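Local atomic coordinates of MlnD (Bacillus methylotrophicus, PDB entry 5IL5), a protein that probably removes water from a carrier-bound hydroxyacyl intermediate, acting as the dehydratase domain of a trans-AT polyketide synthase for macrolactin. Residues Glu109-Ser123 and Ile126-Leu140. Sequence-based numbering, arbitrary orientation.
Sequences EQIRIVLTPDNQGAS and IEKQSDSSIYSSGRL
R112 reaches across to E127, and both of its bonds go to a single oxygen: NE lies 3.0 Å and NH2 2.7 Å from E127 OE1. That oxygen sits at the edge of the guanidinium, near its plane, whereas the carboxylate is turned 46° out of it, so the salt bridge is side-on but not coplanar. With CG between the backbone N and the carbonyl carbon (chi1 74°) and the chain extended from there to NE, R112 brings its guanidinium to the E127 carboxylate on the face of the sheet that both share. V114 CG2 lies over the rim of one guanidinium face and also touches E127 OE1 at 3.7 Å. Beneath the ion pair, reciprocal backbone bonds between R112 and E127 define the hydrogen-bonded pair of an antiparallel ladder. Strands 111-117, 122-128 and 134-140 form a meander of two consecutive hairpins within the predicted N-terminal hotdog fold. On the reverse face, I126 directs CG2 to I111 CG2 (3.8 Å) and CG1 to I113 CD1 (3.9 Å), and helix 74-86 touches I113 and I126 there. At the margin, S130 OG donates to E109 OE1 (2.8 Å) on the syn side. Near the first hairpin's turn, D118 divides its carboxylate: OD1 accepts from G121 N (2.7 Å) in an Asx motif, while OD2 makes a weak salt bridge with R139 NH1 at 3.4 Å. F43 of the second subunit packs on L115 and A122.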
loop_
_atom_site.group_PDB
_atom_site.type_symbol
_atom_site.label_atom_id
_atom_site.label_comp_id
_atom_site.label_asym_id
_atom_site.label_seq_id
_atom_site.Cartn_x
_atom_site.Cartn_y
_atom_site.Cartn_z
ATOM N N GLU A 109 1.118 -8.514 18.657
ATOM C CA GLU A 109 2.242 -8.405 17.742
ATOM C C GLU A 109 1.690 -8.178 16.342
ATOM O O GLU A 109 0.910 -8.992 15.839
ATOM C CB GLU A 109 3.112 -9.662 17.798
ATOM C CG GLU A 109 4.029 -9.763 19.019
ATOM C CD GLU A 109 5.044 -8.650 19.078
ATOM O OE1 GLU A 109 5.635 -8.333 18.027
ATOM O OE2 GLU A 109 5.260 -8.089 20.168
ATOM N N GLN A 110 2.078 -7.070 15.720
ATOM C CA GLN A 110 1.617 -6.764 14.373
ATOM C C GLN A 110 2.200 -7.771 13.389
ATOM O O GLN A 110 3.397 -8.069 13.430
ATOM C CB GLN A 110 2.019 -5.339 13.997
ATOM C CG GLN A 110 1.140 -4.686 12.942
ATOM C CD GLN A 110 -0.252 -4.357 13.448
ATOM O OE1 GLN A 110 -1.254 -4.786 12.872
ATOM N NE2 GLN A 110 -0.322 -3.594 14.531
ATOM N N ILE A 111 1.352 -8.309 12.515
ATOM C CA ILE A 111 1.739 -9.364 11.582
ATOM C C ILE A 111 1.786 -8.795 10.171
ATOM O O ILE A 111 0.891 -8.048 9.761
ATOM C CB ILE A 111 0.751 -10.544 11.651
ATOM C CG1 ILE A 111 0.687 -11.104 13.074
ATOM C CG2 ILE A 111 1.157 -11.635 10.657
ATOM C CD1 ILE A 111 -0.669 -11.673 13.440
ATOM N N ARG A 112 2.820 -9.173 9.421
ATOM C CA ARG A 112 3.004 -8.731 8.046
ATOM C C ARG A 112 3.373 -9.926 7.183
ATOM O O ARG A 112 3.895 -10.932 7.672
ATOM C CB ARG A 112 4.112 -7.689 7.929
ATOM C CG ARG A 112 5.491 -8.302 8.067
ATOM C CD ARG A 112 6.578 -7.276 8.158
ATOM N NE ARG A 112 7.888 -7.916 8.155
ATOM C CZ ARG A 112 9.025 -7.278 7.915
ATOM N NH1 ARG A 112 9.006 -5.978 7.671
ATOM N NH2 ARG A 112 10.174 -7.936 7.920
ATOM N N ILE A 113 3.129 -9.799 5.880
ATOM C CA ILE A 113 3.546 -10.799 4.908
ATOM C C ILE A 113 4.503 -10.143 3.922
ATOM O O ILE A 113 4.181 -9.103 3.335
ATOM C CB ILE A 113 2.341 -11.421 4.177
ATOM C CG1 ILE A 113 2.814 -12.452 3.149
ATOM C CG2 ILE A 113 1.497 -10.347 3.510
ATOM C CD1 ILE A 113 1.704 -13.326 2.611
ATOM N N VAL A 114 5.668 -10.760 3.736
ATOM C CA VAL A 114 6.674 -10.305 2.785
ATOM C C VAL A 114 6.623 -11.238 1.588
ATOM O O VAL A 114 6.544 -12.460 1.756
ATOM C CB VAL A 114 8.078 -10.292 3.414
ATOM C CG1 VAL A 114 9.120 -9.804 2.409
ATOM C CG2 VAL A 114 8.097 -9.431 4.665
ATOM N N LEU A 115 6.647 -10.667 0.388
ATOM C CA LEU A 115 6.628 -11.434 -0.851
ATOM C C LEU A 115 7.840 -11.067 -1.692
ATOM O O LEU A 115 8.085 -9.885 -1.955
ATOM C CB LEU A 115 5.348 -11.176 -1.643
ATOM C CG LEU A 115 4.049 -11.403 -0.876
ATOM C CD1 LEU A 115 3.534 -10.102 -0.288
ATOM C CD2 LEU A 115 3.022 -12.032 -1.797
ATOM N N THR A 116 8.582 -12.075 -2.127
ATOM C CA THR A 116 9.819 -11.842 -2.870
ATOM C C THR A 116 9.727 -12.510 -4.237
ATOM O O THR A 116 9.692 -13.753 -4.310
ATOM C CB THR A 116 11.034 -12.368 -2.107
ATOM O OG1 THR A 116 11.028 -11.846 -0.774
ATOM C CG2 THR A 116 12.309 -11.902 -2.799
ATOM N N PRO A 117 9.681 -11.750 -5.330
ATOM C CA PRO A 117 9.666 -12.365 -6.661
ATOM C C PRO A 117 11.019 -12.964 -7.021
ATOM O O PRO A 117 12.069 -12.495 -6.580
ATOM C CB PRO A 117 9.325 -11.191 -7.587
ATOM C CG PRO A 117 9.844 -9.995 -6.854
ATOM C CD PRO A 117 9.615 -10.280 -5.402
ATOM N N ASP A 118 10.983 -14.031 -7.816
ATOM C CA ASP A 118 12.202 -14.648 -8.318
ATOM C C ASP A 118 11.876 -15.364 -9.626
ATOM O O ASP A 118 10.734 -15.350 -10.100
ATOM C CB ASP A 118 12.833 -15.561 -7.257
ATOM C CG ASP A 118 11.957 -16.736 -6.883
ATOM O OD1 ASP A 118 11.070 -17.112 -7.672
ATOM O OD2 ASP A 118 12.157 -17.281 -5.778
ATOM N N ASN A 119 12.892 -15.998 -10.212
ATOM C CA ASN A 119 12.743 -16.540 -11.560
ATOM C C ASN A 119 11.823 -17.753 -11.576
ATOM O O ASN A 119 11.018 -17.914 -12.501
ATOM C CB ASN A 119 14.114 -16.895 -12.129
ATOM C CG ASN A 119 14.962 -15.669 -12.397
ATOM O OD1 ASN A 119 15.214 -14.864 -11.495
ATOM N ND2 ASN A 119 15.410 -15.520 -13.640
ATOM N N GLN A 120 11.931 -18.619 -10.570
ATOM C CA GLN A 120 10.978 -19.713 -10.442
ATOM C C GLN A 120 9.563 -19.183 -10.274
ATOM O O GLN A 120 8.624 -19.677 -10.909
ATOM C CB GLN A 120 11.358 -20.596 -9.257
ATOM C CG GLN A 120 12.547 -21.485 -9.510
ATOM C CD GLN A 120 12.272 -22.470 -10.613
ATOM O OE1 GLN A 120 12.411 -22.147 -11.790
ATOM N NE2 GLN A 120 11.846 -23.670 -10.244
ATOM N N GLY A 121 9.398 -18.162 -9.443
ATOM C CA GLY A 121 8.097 -17.610 -9.135
ATOM C C GLY A 121 8.247 -16.553 -8.068
ATOM O O GLY A 121 8.909 -15.533 -8.279
ATOM N N ALA A 122 7.644 -16.793 -6.911
ATOM C CA ALA A 122 7.761 -15.884 -5.788
ATOM C C ALA A 122 7.720 -16.694 -4.502
ATOM O O ALA A 122 7.236 -17.827 -4.466
ATOM C CB ALA A 122 6.639 -14.841 -5.785
ATOM N N SER A 123 8.251 -16.095 -3.447
ATOM C CA SER A 123 8.200 -16.660 -2.113
ATOM C C SER A 123 7.470 -15.682 -1.211
ATOM O O SER A 123 7.336 -14.498 -1.525
ATOM C CB SER A 123 9.601 -16.934 -1.553
ATOM O OG SER A 123 10.237 -15.730 -1.168
ATOM N N ILE A 126 5.262 -14.898 6.240
ATOM C CA ILE A 126 4.332 -14.280 7.165
ATOM C C ILE A 126 5.088 -14.147 8.475
ATOM O O ILE A 126 5.553 -15.146 9.035
ATOM C CB ILE A 126 3.054 -15.117 7.320
ATOM C CG1 ILE A 126 2.390 -15.288 5.948
ATOM C CG2 ILE A 126 2.106 -14.458 8.300
ATOM C CD1 ILE A 126 1.169 -16.189 5.924
ATOM N N GLU A 127 5.218 -12.918 8.963
ATOM C CA GLU A 127 6.191 -12.598 9.993
ATOM C C GLU A 127 5.550 -11.747 11.075
ATOM O O GLU A 127 4.515 -11.112 10.864
ATOM C CB GLU A 127 7.405 -11.846 9.408
ATOM C CG GLU A 127 8.038 -12.492 8.173
ATOM C CD GLU A 127 9.156 -11.653 7.564
ATOM O OE1 GLU A 127 9.321 -10.489 7.970
ATOM O OE2 GLU A 127 9.892 -12.163 6.695
ATOM N N LYS A 128 6.168 -11.769 12.254
ATOM C CA LYS A 128 6.011 -10.665 13.186
ATOM C C LYS A 128 6.697 -9.441 12.602
ATOM O O LYS A 128 7.831 -9.524 12.125
ATOM C CB LYS A 128 6.605 -10.987 14.557
ATOM C CG LYS A 128 5.880 -12.050 15.377
ATOM C CD LYS A 128 6.415 -12.068 16.810
ATOM C CE LYS A 128 5.696 -13.096 17.671
ATOM N NZ LYS A 128 6.501 -13.544 18.850
ATOM N N GLN A 129 6.011 -8.301 12.644
ATOM C CA GLN A 129 6.619 -7.079 12.136
ATOM C C GLN A 129 7.777 -6.616 13.014
ATOM O O GLN A 129 8.733 -6.022 12.508
ATOM C CB GLN A 129 5.558 -5.986 12.031
ATOM C CG GLN A 129 6.051 -4.743 11.351
ATOM C CD GLN A 129 4.934 -3.803 10.984
ATOM O OE1 GLN A 129 4.156 -3.384 11.839
ATOM N NE2 GLN A 129 4.830 -3.486 9.701
ATOM N N SER A 130 7.707 -6.864 14.324
ATOM C CA SER A 130 8.706 -6.311 15.233
ATOM C C SER A 130 10.089 -6.914 14.994
ATOM O O SER A 130 11.100 -6.206 15.078
ATOM C CB SER A 130 8.273 -6.518 16.682
ATOM O OG SER A 130 8.195 -7.895 16.991
ATOM N N ASP A 131 10.163 -8.216 14.702
ATOM C CA ASP A 131 11.449 -8.896 14.607
ATOM C C ASP A 131 11.564 -9.781 13.370
ATOM O O ASP A 131 12.546 -10.520 13.251
ATOM C CB ASP A 131 11.717 -9.715 15.880
ATOM C CG ASP A 131 10.776 -10.889 16.040
ATOM O OD1 ASP A 131 9.724 -10.922 15.379
ATOM O OD2 ASP A 131 11.082 -11.780 16.853
ATOM N N SER A 132 10.584 -9.747 12.464
ATOM C CA SER A 132 10.602 -10.477 11.194
ATOM C C SER A 132 10.627 -11.997 11.375
ATOM O O SER A 132 10.937 -12.726 10.424
ATOM C CB SER A 132 11.782 -10.043 10.309
ATOM O OG SER A 132 12.988 -10.677 10.698
ATOM N N SER A 133 10.351 -12.487 12.580
ATOM C CA SER A 133 10.338 -13.921 12.839
ATOM C C SER A 133 9.143 -14.590 12.157
ATOM O O SER A 133 8.028 -14.068 12.174
ATOM C CB SER A 133 10.305 -14.169 14.342
ATOM O OG SER A 133 9.106 -13.661 14.892
ATOM N N ILE A 134 9.387 -15.760 11.565
ATOM C CA ILE A 134 8.442 -16.387 10.641
ATOM C C ILE A 134 7.391 -17.198 11.396
ATOM O O ILE A 134 7.721 -18.025 12.252
ATOM C CB ILE A 134 9.192 -17.266 9.624
ATOM C CG1 ILE A 134 10.114 -16.398 8.755
ATOM C CG2 ILE A 134 8.219 -18.058 8.751
ATOM C CD1 ILE A 134 11.046 -17.186 7.845
ATOM N N TYR A 135 6.112 -16.951 11.075
ATOM C CA TYR A 135 5.030 -17.870 11.427
ATOM C C TYR A 135 4.925 -19.015 10.421
ATOM O O TYR A 135 4.832 -20.184 10.811
ATOM C CB TYR A 135 3.691 -17.126 11.499
ATOM C CG TYR A 135 3.527 -16.178 12.669
ATOM C CD1 TYR A 135 3.378 -16.660 13.959
ATOM C CD2 TYR A 135 3.482 -14.804 12.477
ATOM C CE1 TYR A 135 3.217 -15.800 15.028
ATOM C CE2 TYR A 135 3.317 -13.939 13.539
ATOM C CZ TYR A 135 3.186 -14.444 14.812
ATOM O OH TYR A 135 3.020 -13.592 15.879
ATOM N N SER A 136 4.931 -18.691 9.127
ATOM C CA SER A 136 4.865 -19.684 8.062
ATOM C C SER A 136 5.476 -19.077 6.805
ATOM O O SER A 136 5.600 -17.855 6.682
ATOM C CB SER A 136 3.428 -20.144 7.793
ATOM O OG SER A 136 2.772 -19.275 6.885
ATOM N N SER A 137 5.882 -19.947 5.883
ATOM C CA SER A 137 6.497 -19.520 4.636
ATOM C C SER A 137 6.056 -20.459 3.526
ATOM O O SER A 137 5.606 -21.579 3.773
ATOM C CB SER A 137 8.029 -19.487 4.715
ATOM O OG SER A 137 8.560 -20.730 5.127
ATOM N N GLY A 138 6.192 -19.988 2.294
ATOM C CA GLY A 138 5.816 -20.803 1.160
ATOM C C GLY A 138 6.164 -20.130 -0.147
ATOM O O GLY A 138 6.807 -19.078 -0.183
ATOM N N ARG A 139 5.758 -20.791 -1.225
ATOM C CA ARG A 139 5.986 -20.330 -2.581
ATOM C C ARG A 139 4.661 -20.122 -3.296
ATOM O O ARG A 139 3.627 -20.686 -2.925
ATOM C CB ARG A 139 6.836 -21.328 -3.349
ATOM C CG ARG A 139 8.276 -21.334 -2.908
ATOM C CD ARG A 139 9.077 -22.245 -3.789
ATOM N NE ARG A 139 8.936 -21.880 -5.192
ATOM C CZ ARG A 139 9.512 -20.828 -5.765
ATOM N NH1 ARG A 139 10.299 -20.023 -5.068
ATOM N NH2 ARG A 139 9.303 -20.587 -7.049
ATOM N N LEU A 140 4.718 -19.312 -4.342
ATOM C CA LEU A 140 3.559 -18.971 -5.147
ATOM C C LEU A 140 3.868 -19.261 -6.604
ATOM O O LEU A 140 4.928 -18.876 -7.107
ATOM C CB LEU A 140 3.181 -17.501 -4.970
ATOM C CG LEU A 140 3.004 -17.073 -3.515
ATOM C CD1 LEU A 140 3.168 -15.575 -3.363
ATOM C CD2 LEU A 140 1.642 -17.519 -3.029
#